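Local coordinates for chitin deacetylase 1 (Bombyx mori, PDB 5ZNT), which removes the N-acetyl groups of N-acetylglucosamine units in chitin, yielding chitosan and acetate, as a secreted zinc-dependent enzyme of the carbohydrate esterase 4 family, at residues A[212-224]-A[245-257]. Numbering follows the deposited sequence.
Sequences VMNELDRREDPSN and QFYNFLNHNFDRH
One face of the His252 imidazole is covered by the ring of Pro222, in a CH-pi contact with Pro222 CG 3.4 Å from the ring centroid and 8° off its normal. His252 NE2 donates to Asp217 OD2 (2.8 Å, nearly straight at 171°), in the plane of the imidazole but from above the plane of the carboxylate. With CG anti to the backbone N (chi1 170°), the imidazole reaches out from helix 243-258 to both partners. The rim of Phe249 meets Arg218 CA in plane, Leu216 CD2 comes to 3.5 Å from Phe249 CZ, and Asn253 ND2 lies over one face, offset toward the rim.

The principle illustrated is side-chain amide mimicry of a backbone partner. Asn253 OD1 accepts from Asp217 N (2.7 Å) while Asn253 ND2 donates to Asp217 O (2.9 Å), so the helix satisfies both the backbone N-H and C=O of one residue. Arg256 NH1 also donates to Asn253 OD1, and ND2 bonds Phe249 O within the helix, which fixes the rotation of the amide. Were the Asn253 amide lost to an alanine, Asp217 N and O would probably be left without these mates and Arg256 NH1 would lose one acceptor.

Two waters link Glu215 O to Arg256, whose guanidinium also bonds Ser177 and Asn178; the O of one also hydrogen-bonds His257 NE2 at 2.7 Å, while His257 ND1 bonds Ala263 O. This is structural packing away from the zinc site: the chain leaving strand 209-214 and the helix both rest on strand 265-270 of the parallel sheet (Leu216 on Leu267, Phe246 on Phe269). Asp217 OD1 closes an Asx turn with Arg219 N, and Arg219 grips the carboxylate side-on through NE and NH2; such concentrated donors would probably stabilise the charged form of Asp217.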
ATOM      1  N   VAL A 212       1.258   9.087   0.504  1.00 20.99           N
ATOM      2  CA  VAL A 212       0.922   9.556   1.838  1.00 15.79           C
ATOM      3  C   VAL A 212      -0.404   8.964   2.274  1.00 20.47           C
ATOM      4  O   VAL A 212      -1.321   8.754   1.465  1.00 22.76           O
ATOM      5  CB  VAL A 212       0.905  11.100   1.862  1.00 22.60           C
ATOM      6  CG1 VAL A 212      -0.151  11.672   0.888  1.00 17.75           C
ATOM      7  CG2 VAL A 212       0.700  11.633   3.273  1.00 20.60           C
ATOM      8  N   MET A 213      -0.508   8.664   3.562  1.00 19.83           N
ATOM      9  CA  MET A 213      -1.692   8.027   4.132  1.00 19.86           C
ATOM     10  C   MET A 213      -2.520   9.127   4.791  1.00 26.23           C
ATOM     11  O   MET A 213      -2.304   9.480   5.948  1.00 21.85           O
ATOM     12  CB  MET A 213      -1.298   6.929   5.121  1.00 18.81           C
ATOM     13  CG  MET A 213      -0.482   5.786   4.474  1.00 20.36           C
ATOM     14  SD  MET A 213       0.114   4.545   5.684  1.00 21.04           S
ATOM     15  CE  MET A 213      -1.392   3.717   6.144  1.00 16.82           C
ATOM     16  N   ASN A 214      -3.473   9.678   4.031  1.00 22.43           N
ATOM     17  CA  ASN A 214      -4.392  10.665   4.588  1.00 25.06           C
ATOM     18  C   ASN A 214      -5.282  10.017   5.629  1.00 25.85           C
ATOM     19  O   ASN A 214      -5.911   8.991   5.363  1.00 24.48           O
ATOM     20  CB  ASN A 214      -5.271  11.268   3.490  1.00 18.18           C
ATOM     21  CG  ASN A 214      -4.511  12.171   2.567  1.00 23.15           C
ATOM     22  OD1 ASN A 214      -4.152  13.289   2.937  1.00 25.96           O
ATOM     23  ND2 ASN A 214      -4.266  11.703   1.342  1.00 22.62           N
ATOM     24  N   GLU A 215      -5.369  10.627   6.809  1.00 19.30           N
ATOM     25  CA  GLU A 215      -6.341  10.155   7.782  1.00 23.32           C
ATOM     26  C   GLU A 215      -7.749  10.323   7.231  1.00 26.72           C
ATOM     27  O   GLU A 215      -8.035  11.251   6.476  1.00 28.97           O
ATOM     28  CB  GLU A 215      -6.217  10.926   9.093  1.00 24.90           C
ATOM     29  CG  GLU A 215      -4.973  10.592   9.893  1.00 24.67           C
ATOM     30  CD  GLU A 215      -4.997  11.282  11.250  1.00 31.53           C
ATOM     31  OE1 GLU A 215      -5.562  12.398  11.339  1.00 27.78           O
ATOM     32  OE2 GLU A 215      -4.464  10.708  12.211  1.00 28.37           O
ATOM     33  N   LEU A 216      -8.627   9.405   7.600  1.00 23.31           N
ATOM     34  CA  LEU A 216     -10.023   9.506   7.232  1.00 23.83           C
ATOM     35  C   LEU A 216     -10.798  10.136   8.390  1.00 28.95           C
ATOM     36  O   LEU A 216     -10.385  10.057   9.548  1.00 23.05           O
ATOM     37  CB  LEU A 216     -10.597   8.130   6.877  1.00 25.03           C
ATOM     38  CG  LEU A 216     -10.430   7.610   5.425  1.00 29.73           C
ATOM     39  CD1 LEU A 216      -9.086   7.877   4.833  1.00 33.30           C
ATOM     40  CD2 LEU A 216     -10.722   6.110   5.369  1.00 32.29           C
ATOM     41  N   ASP A 217     -11.915  10.783   8.051  1.00 28.25           N
ATOM     42  CA  ASP A 217     -12.785  11.465   9.011  1.00 26.69           C
ATOM     43  C   ASP A 217     -13.765  10.442   9.569  1.00 27.10           C
ATOM     44  O   ASP A 217     -14.596   9.895   8.838  1.00 26.88           O
ATOM     45  CB  ASP A 217     -13.497  12.633   8.318  1.00 27.62           C
ATOM     46  CG  ASP A 217     -14.412  13.440   9.252  1.00 32.85           C
ATOM     47  OD1 ASP A 217     -14.574  13.106  10.444  1.00 30.76           O
ATOM     48  OD2 ASP A 217     -14.977  14.434   8.761  1.00 34.24           O
ATOM     49  N   ARG A 218     -13.649  10.146  10.855  1.00 26.62           N
ATOM     50  CA  ARG A 218     -14.480   9.107  11.446  1.00 30.17           C
ATOM     51  C   ARG A 218     -15.755   9.656  12.080  1.00 37.15           C
ATOM     52  O   ARG A 218     -16.495   8.890  12.707  1.00 34.83           O
ATOM     53  CB  ARG A 218     -13.680   8.360  12.502  1.00 31.32           C
ATOM     54  CG  ARG A 218     -13.366   9.307  13.620  1.00 39.88           C
ATOM     55  CD  ARG A 218     -13.060   8.608  14.874  1.00 49.94           C
ATOM     56  NE  ARG A 218     -11.654   8.263  14.917  1.00 44.56           N
ATOM     57  CZ  ARG A 218     -11.049   7.838  16.012  1.00 62.11           C
ATOM     58  NH1 ARG A 218     -11.751   7.730  17.142  1.00 61.81           N
ATOM     59  NH2 ARG A 218      -9.754   7.528  15.977  1.00 55.36           N
ATOM     60  N   ARG A 219     -16.015  10.959  11.963  1.00 37.89           N
ATOM     61  CA  ARG A 219     -17.167  11.550  12.638  1.00 38.30           C
ATOM     62  C   ARG A 219     -18.455  10.952  12.091  1.00 41.66           C
ATOM     63  O   ARG A 219     -18.691  10.973  10.879  1.00 41.64           O
ATOM     64  CB  ARG A 219     -17.161  13.068  12.463  1.00 41.86           C
ATOM     65  CG  ARG A 219     -16.198  13.791  13.395  1.00 40.18           C
ATOM     66  CD  ARG A 219     -16.192  15.277  13.080  1.00 41.92           C
ATOM     67  NE  ARG A 219     -16.004  15.512  11.652  1.00 42.25           N
ATOM     68  CZ  ARG A 219     -16.276  16.658  11.035  1.00 46.93           C
ATOM     69  NH1 ARG A 219     -16.757  17.689  11.721  1.00 49.34           N
ATOM     70  NH2 ARG A 219     -16.077  16.769   9.727  1.00 46.02           N
ATOM     71  N   GLU A 220     -19.278  10.405  12.993  1.00 44.86           N
ATOM     72  CA  GLU A 220     -20.546   9.807  12.585  1.00 49.61           C
ATOM     73  C   GLU A 220     -21.501  10.859  12.032  1.00 50.08           C
ATOM     74  O   GLU A 220     -22.324  10.561  11.160  1.00 55.72           O
ATOM     75  CB  GLU A 220     -21.174   9.076  13.772  1.00 48.60           C
ATOM     76  CG  GLU A 220     -22.212   8.030  13.402  1.00 55.92           C
ATOM     77  CD  GLU A 220     -22.553   7.118  14.572  1.00 60.14           C
ATOM     78  OE1 GLU A 220     -23.504   6.304  14.454  1.00 59.55           O
ATOM     79  OE2 GLU A 220     -21.860   7.211  15.613  1.00 61.53           O
ATOM     80  N   ASP A 221     -21.378  12.098  12.497  1.00 55.19           N
ATOM     81  CA  ASP A 221     -22.180  13.216  12.014  1.00 57.93           C
ATOM     82  C   ASP A 221     -21.234  14.356  11.667  1.00 62.67           C
ATOM     83  O   ASP A 221     -21.003  15.259  12.483  1.00 64.00           O
ATOM     84  CB  ASP A 221     -23.210  13.643  13.057  1.00 67.31           C
ATOM     85  CG  ASP A 221     -24.272  14.548  12.481  1.00 78.96           C
ATOM     86  OD1 ASP A 221     -24.535  14.445  11.259  1.00 74.96           O
ATOM     87  OD2 ASP A 221     -24.831  15.368  13.244  1.00 80.92           O
ATOM     88  N   PRO A 222     -20.668  14.347  10.453  1.00 63.32           N
ATOM     89  CA  PRO A 222     -19.667  15.364  10.085  1.00 60.06           C
ATOM     90  C   PRO A 222     -20.226  16.781  10.014  1.00 67.19           C
ATOM     91  O   PRO A 222     -19.480  17.738   9.769  1.00 63.70           O
ATOM     92  CB  PRO A 222     -19.185  14.896   8.704  1.00 55.50           C
ATOM     93  CG  PRO A 222     -19.582  13.439   8.612  1.00 52.62           C
ATOM     94  CD  PRO A 222     -20.841  13.322   9.407  1.00 55.43           C
ATOM     95  N   SER A 223     -21.537  16.926  10.224  1.00 75.04           N
ATOM     96  CA  SER A 223     -22.198  18.226  10.148  1.00 77.52           C
ATOM     97  C   SER A 223     -21.899  19.142  11.331  1.00 75.13           C
ATOM     98  O   SER A 223     -21.986  20.367  11.175  1.00 73.88           O
ATOM     99  CB  SER A 223     -23.707  18.032  10.027  1.00 75.10           C
ATOM    100  OG  SER A 223     -24.123  16.916  10.793  1.00 78.73           O
ATOM    101  N   ASN A 224     -21.534  18.597  12.497  1.00 73.17           N
ATOM    102  CA  ASN A 224     -21.131  19.458  13.609  1.00 72.48           C
ATOM    103  C   ASN A 224     -19.825  20.176  13.276  1.00 76.68           C
ATOM    104  O   ASN A 224     -19.311  20.107  12.151  1.00 79.32           O
ATOM    105  CB  ASN A 224     -20.892  18.671  14.913  1.00 65.80           C
ATOM    106  CG  ASN A 224     -21.748  17.447  15.037  1.00 70.94           C
ATOM    107  OD1 ASN A 224     -21.213  16.333  15.173  1.00 72.88           O
ATOM    108  ND2 ASN A 224     -23.058  17.628  15.079  1.00 78.92           N
ATOM    109  N   GLN A 245     -22.759   2.184   9.755  1.00 31.35           N
ATOM    110  CA  GLN A 245     -21.785   3.230  10.062  1.00 35.77           C
ATOM    111  C   GLN A 245     -20.615   3.187   9.087  1.00 29.42           C
ATOM    112  O   GLN A 245     -20.158   4.232   8.613  1.00 30.09           O
ATOM    113  CB  GLN A 245     -21.276   3.089  11.499  1.00 35.82           C
ATOM    114  CG  GLN A 245     -22.310   3.380  12.575  1.00 47.30           C
ATOM    115  CD  GLN A 245     -21.839   2.980  13.978  1.00 49.49           C
ATOM    116  OE1 GLN A 245     -20.856   2.253  14.135  1.00 42.67           O
ATOM    117  NE2 GLN A 245     -22.560   3.447  15.003  1.00 52.36           N
ATOM    118  N   PHE A 246     -20.116   1.980   8.797  1.00 30.39           N
ATOM    119  CA  PHE A 246     -19.009   1.809   7.858  1.00 26.77           C
ATOM    120  C   PHE A 246     -19.397   2.290   6.464  1.00 23.81           C
ATOM    121  O   PHE A 246     -18.619   2.988   5.801  1.00 24.28           O
ATOM    122  CB  PHE A 246     -18.595   0.335   7.819  1.00 27.76           C
ATOM    123  CG  PHE A 246     -17.324   0.066   7.030  1.00 25.69           C
ATOM    124  CD1 PHE A 246     -16.325   1.027   6.935  1.00 26.83           C
ATOM    125  CD2 PHE A 246     -17.134  -1.146   6.398  1.00 25.91           C
ATOM    126  CE1 PHE A 246     -15.164   0.777   6.220  1.00 24.44           C
ATOM    127  CE2 PHE A 246     -15.961  -1.399   5.665  1.00 24.01           C
ATOM    128  CZ  PHE A 246     -14.991  -0.430   5.581  1.00 18.94           C
ATOM    129  N   TYR A 247     -20.606   1.938   6.015  1.00 26.08           N
ATOM    130  CA  TYR A 247     -21.085   2.401   4.715  1.00 23.81           C
ATOM    131  C   TYR A 247     -21.107   3.929   4.651  1.00 26.26           C
ATOM    132  O   TYR A 247     -20.547   4.531   3.727  1.00 25.38           O
ATOM    133  CB  TYR A 247     -22.461   1.785   4.426  1.00 28.37           C
ATOM    134  CG  TYR A 247     -23.112   2.366   3.185  1.00 32.22           C
ATOM    135  CD1 TYR A 247     -22.737   1.944   1.908  1.00 32.51           C
ATOM    136  CD2 TYR A 247     -24.077   3.368   3.293  1.00 34.44           C
ATOM    137  CE1 TYR A 247     -23.325   2.502   0.770  1.00 32.45           C
ATOM    138  CE2 TYR A 247     -24.666   3.932   2.165  1.00 33.08           C
ATOM    139  CZ  TYR A 247     -24.289   3.497   0.919  1.00 33.48           C
ATOM    140  OH  TYR A 247     -24.877   4.080  -0.170  1.00 34.25           O
ATOM    141  N   ASN A 248     -21.687   4.587   5.659  1.00 28.52           N
ATOM    142  CA  ASN A 248     -21.715   6.051   5.645  1.00 29.75           C
ATOM    143  C   ASN A 248     -20.311   6.634   5.758  1.00 28.80           C
ATOM    144  O   ASN A 248     -19.997   7.650   5.130  1.00 27.18           O
ATOM    145  CB  ASN A 248     -22.614   6.567   6.774  1.00 33.46           C
ATOM    146  CG  ASN A 248     -24.063   6.113   6.613  1.00 34.14           C
ATOM    147  OD1 ASN A 248     -24.561   5.999   5.498  1.00 33.67           O
ATOM    148  ND2 ASN A 248     -24.727   5.833   7.717  1.00 35.87           N
ATOM    149  N   PHE A 249     -19.447   5.987   6.540  1.00 27.81           N
ATOM    150  CA  PHE A 249     -18.055   6.414   6.650  1.00 25.97           C
ATOM    151  C   PHE A 249     -17.355   6.375   5.289  1.00 23.65           C
ATOM    152  O   PHE A 249     -16.641   7.318   4.912  1.00 25.10           O
ATOM    153  CB  PHE A 249     -17.376   5.511   7.685  1.00 26.52           C
ATOM    154  CG  PHE A 249     -15.886   5.608   7.731  1.00 24.48           C
ATOM    155  CD1 PHE A 249     -15.264   6.528   8.557  1.00 24.75           C
ATOM    156  CD2 PHE A 249     -15.105   4.736   6.991  1.00 22.72           C
ATOM    157  CE1 PHE A 249     -13.892   6.589   8.638  1.00 28.07           C
ATOM    158  CE2 PHE A 249     -13.715   4.793   7.061  1.00 23.38           C
ATOM    159  CZ  PHE A 249     -13.116   5.719   7.885  1.00 28.32           C
ATOM    160  N   LEU A 250     -17.581   5.314   4.514  1.00 24.28           N
ATOM    161  CA  LEU A 250     -16.985   5.246   3.182  1.00 23.51           C
ATOM    162  C   LEU A 250     -17.535   6.334   2.265  1.00 24.75           C
ATOM    163  O   LEU A 250     -16.774   6.962   1.525  1.00 23.80           O
ATOM    164  CB  LEU A 250     -17.226   3.872   2.569  1.00 24.09           C
ATOM    165  CG  LEU A 250     -16.491   2.716   3.238  1.00 24.28           C
ATOM    166  CD1 LEU A 250     -17.183   1.425   2.845  1.00 23.05           C
ATOM    167  CD2 LEU A 250     -15.003   2.694   2.847  1.00 17.99           C
ATOM    168  N   ASN A 251     -18.852   6.569   2.290  1.00 25.45           N
ATOM    169  CA  ASN A 251     -19.418   7.633   1.459  1.00 23.69           C
ATOM    170  C   ASN A 251     -18.889   8.999   1.852  1.00 25.27           C
ATOM    171  O   ASN A 251     -18.538   9.802   0.981  1.00 24.85           O
ATOM    172  CB  ASN A 251     -20.930   7.631   1.553  1.00 26.79           C
ATOM    173  CG  ASN A 251     -21.550   6.663   0.602  1.00 28.76           C
ATOM    174  OD1 ASN A 251     -20.926   6.255  -0.387  1.00 25.77           O
ATOM    175  ND2 ASN A 251     -22.775   6.269   0.888  1.00 31.08           N
ATOM    176  N   HIS A 252     -18.836   9.287   3.162  1.00 27.31           N
ATOM    177  CA  HIS A 252     -18.395  10.608   3.613  1.00 26.33           C
ATOM    178  C   HIS A 252     -16.960  10.879   3.190  1.00 27.51           C
ATOM    179  O   HIS A 252     -16.641  11.972   2.705  1.00 26.06           O
ATOM    180  CB  HIS A 252     -18.536  10.732   5.136  1.00 28.98           C
ATOM    181  CG  HIS A 252     -17.894  11.963   5.705  1.00 33.48           C
ATOM    182  ND1 HIS A 252     -18.174  13.233   5.242  1.00 38.96           N
ATOM    183  CD2 HIS A 252     -16.975  12.117   6.686  1.00 36.32           C
ATOM    184  CE1 HIS A 252     -17.451  14.114   5.915  1.00 39.50           C
ATOM    185  NE2 HIS A 252     -16.707  13.461   6.792  1.00 30.55           N
ATOM    186  N   ASN A 253     -16.071   9.894   3.349  1.00 28.25           N
ATOM    187  CA  ASN A 253     -14.682  10.158   2.996  1.00 23.49           C
ATOM    188  C   ASN A 253     -14.461  10.101   1.488  1.00 21.75           C
ATOM    189  O   ASN A 253     -13.619  10.837   0.959  1.00 25.52           O
ATOM    190  CB  ASN A 253     -13.770   9.198   3.764  1.00 22.08           C
ATOM    191  CG  ASN A 253     -13.625   9.608   5.221  1.00 20.65           C
ATOM    192  OD1 ASN A 253     -12.978  10.604   5.524  1.00 25.72           O
ATOM    193  ND2 ASN A 253     -14.242   8.857   6.117  1.00 20.16           N
ATOM    194  N   PHE A 254     -15.208   9.265   0.776  1.00 24.25           N
ATOM    195  CA  PHE A 254     -15.197   9.373  -0.677  1.00 25.39           C
ATOM    196  C   PHE A 254     -15.553  10.799  -1.110  1.00 26.32           C
ATOM    197  O   PHE A 254     -14.842  11.412  -1.914  1.00 26.30           O
ATOM    198  CB  PHE A 254     -16.168   8.356  -1.288  1.00 20.55           C
ATOM    199  CG  PHE A 254     -16.291   8.476  -2.791  1.00 23.25           C
ATOM    200  CD1 PHE A 254     -15.443   7.767  -3.628  1.00 20.63           C
ATOM    201  CD2 PHE A 254     -17.247   9.315  -3.364  1.00 25.40           C
ATOM    202  CE1 PHE A 254     -15.532   7.893  -5.005  1.00 25.27           C
ATOM    203  CE2 PHE A 254     -17.353   9.436  -4.748  1.00 23.29           C
ATOM    204  CZ  PHE A 254     -16.505   8.730  -5.565  1.00 24.52           C
ATOM    205  N   ASP A 255     -16.647  11.349  -0.569  1.00 27.57           N
ATOM    206  CA  ASP A 255     -17.084  12.686  -0.977  1.00 28.64           C
ATOM    207  C   ASP A 255     -16.043  13.741  -0.638  1.00 29.18           C
ATOM    208  O   ASP A 255     -15.819  14.671  -1.425  1.00 28.33           O
ATOM    209  CB  ASP A 255     -18.424  13.042  -0.327  1.00 25.35           C
ATOM    210  CG  ASP A 255     -19.573  12.213  -0.859  1.00 29.85           C
ATOM    211  OD1 ASP A 255     -19.476  11.671  -1.982  1.00 30.09           O
ATOM    212  OD2 ASP A 255     -20.583  12.090  -0.133  1.00 32.61           O
ATOM    213  N   ARG A 256     -15.390  13.615   0.529  1.00 26.82           N
ATOM    214  CA  ARG A 256     -14.333  14.552   0.895  1.00 26.97           C
ATOM    215  C   ARG A 256     -13.278  14.638  -0.202  1.00 29.31           C
ATOM    216  O   ARG A 256     -12.811  15.728  -0.549  1.00 29.27           O
ATOM    217  CB  ARG A 256     -13.685  14.134   2.228  1.00 26.41           C
ATOM    218  CG  ARG A 256     -14.506  14.442   3.503  1.00 29.97           C
ATOM    219  CD  ARG A 256     -13.676  14.206   4.784  1.00 25.46           C
ATOM    220  NE  ARG A 256     -12.329  14.753   4.638  1.00 25.51           N
ATOM    221  CZ  ARG A 256     -11.225  14.018   4.519  1.00 28.22           C
ATOM    222  NH1 ARG A 256     -11.296  12.684   4.545  1.00 22.86           N
ATOM    223  NH2 ARG A 256     -10.053  14.624   4.354  1.00 25.47           N
ATOM    224  N   HIS A 257     -12.893  13.495  -0.776  1.00 23.05           N
ATOM    225  CA  HIS A 257     -11.900  13.527  -1.840  1.00 22.18           C
ATOM    226  C   HIS A 257     -12.532  13.941  -3.169  1.00 23.73           C
ATOM    227  O   HIS A 257     -12.022  14.827  -3.867  1.00 25.29           O
ATOM    228  CB  HIS A 257     -11.231  12.151  -1.969  1.00 23.70           C
ATOM    229  CG  HIS A 257     -10.294  11.827  -0.844  1.00 21.94           C
ATOM    230  ND1 HIS A 257      -8.952  11.589  -1.044  1.00 21.90           N
ATOM    231  CD2 HIS A 257     -10.505  11.705   0.488  1.00 22.51           C
ATOM    232  CE1 HIS A 257      -8.369  11.351   0.121  1.00 21.63           C
ATOM    233  NE2 HIS A 257      -9.291  11.404   1.066  1.00 20.44           N
TER
HETATM  234  O   HOH W   1      -9.145  11.170   3.798  1.00 27.48           O
HETATM  235  O   HOH W   2      -7.664  13.859   5.267  1.00 27.94           O
HETATM  236  O   HOH W   3     -22.917   7.296  10.211  1.00 42.42           O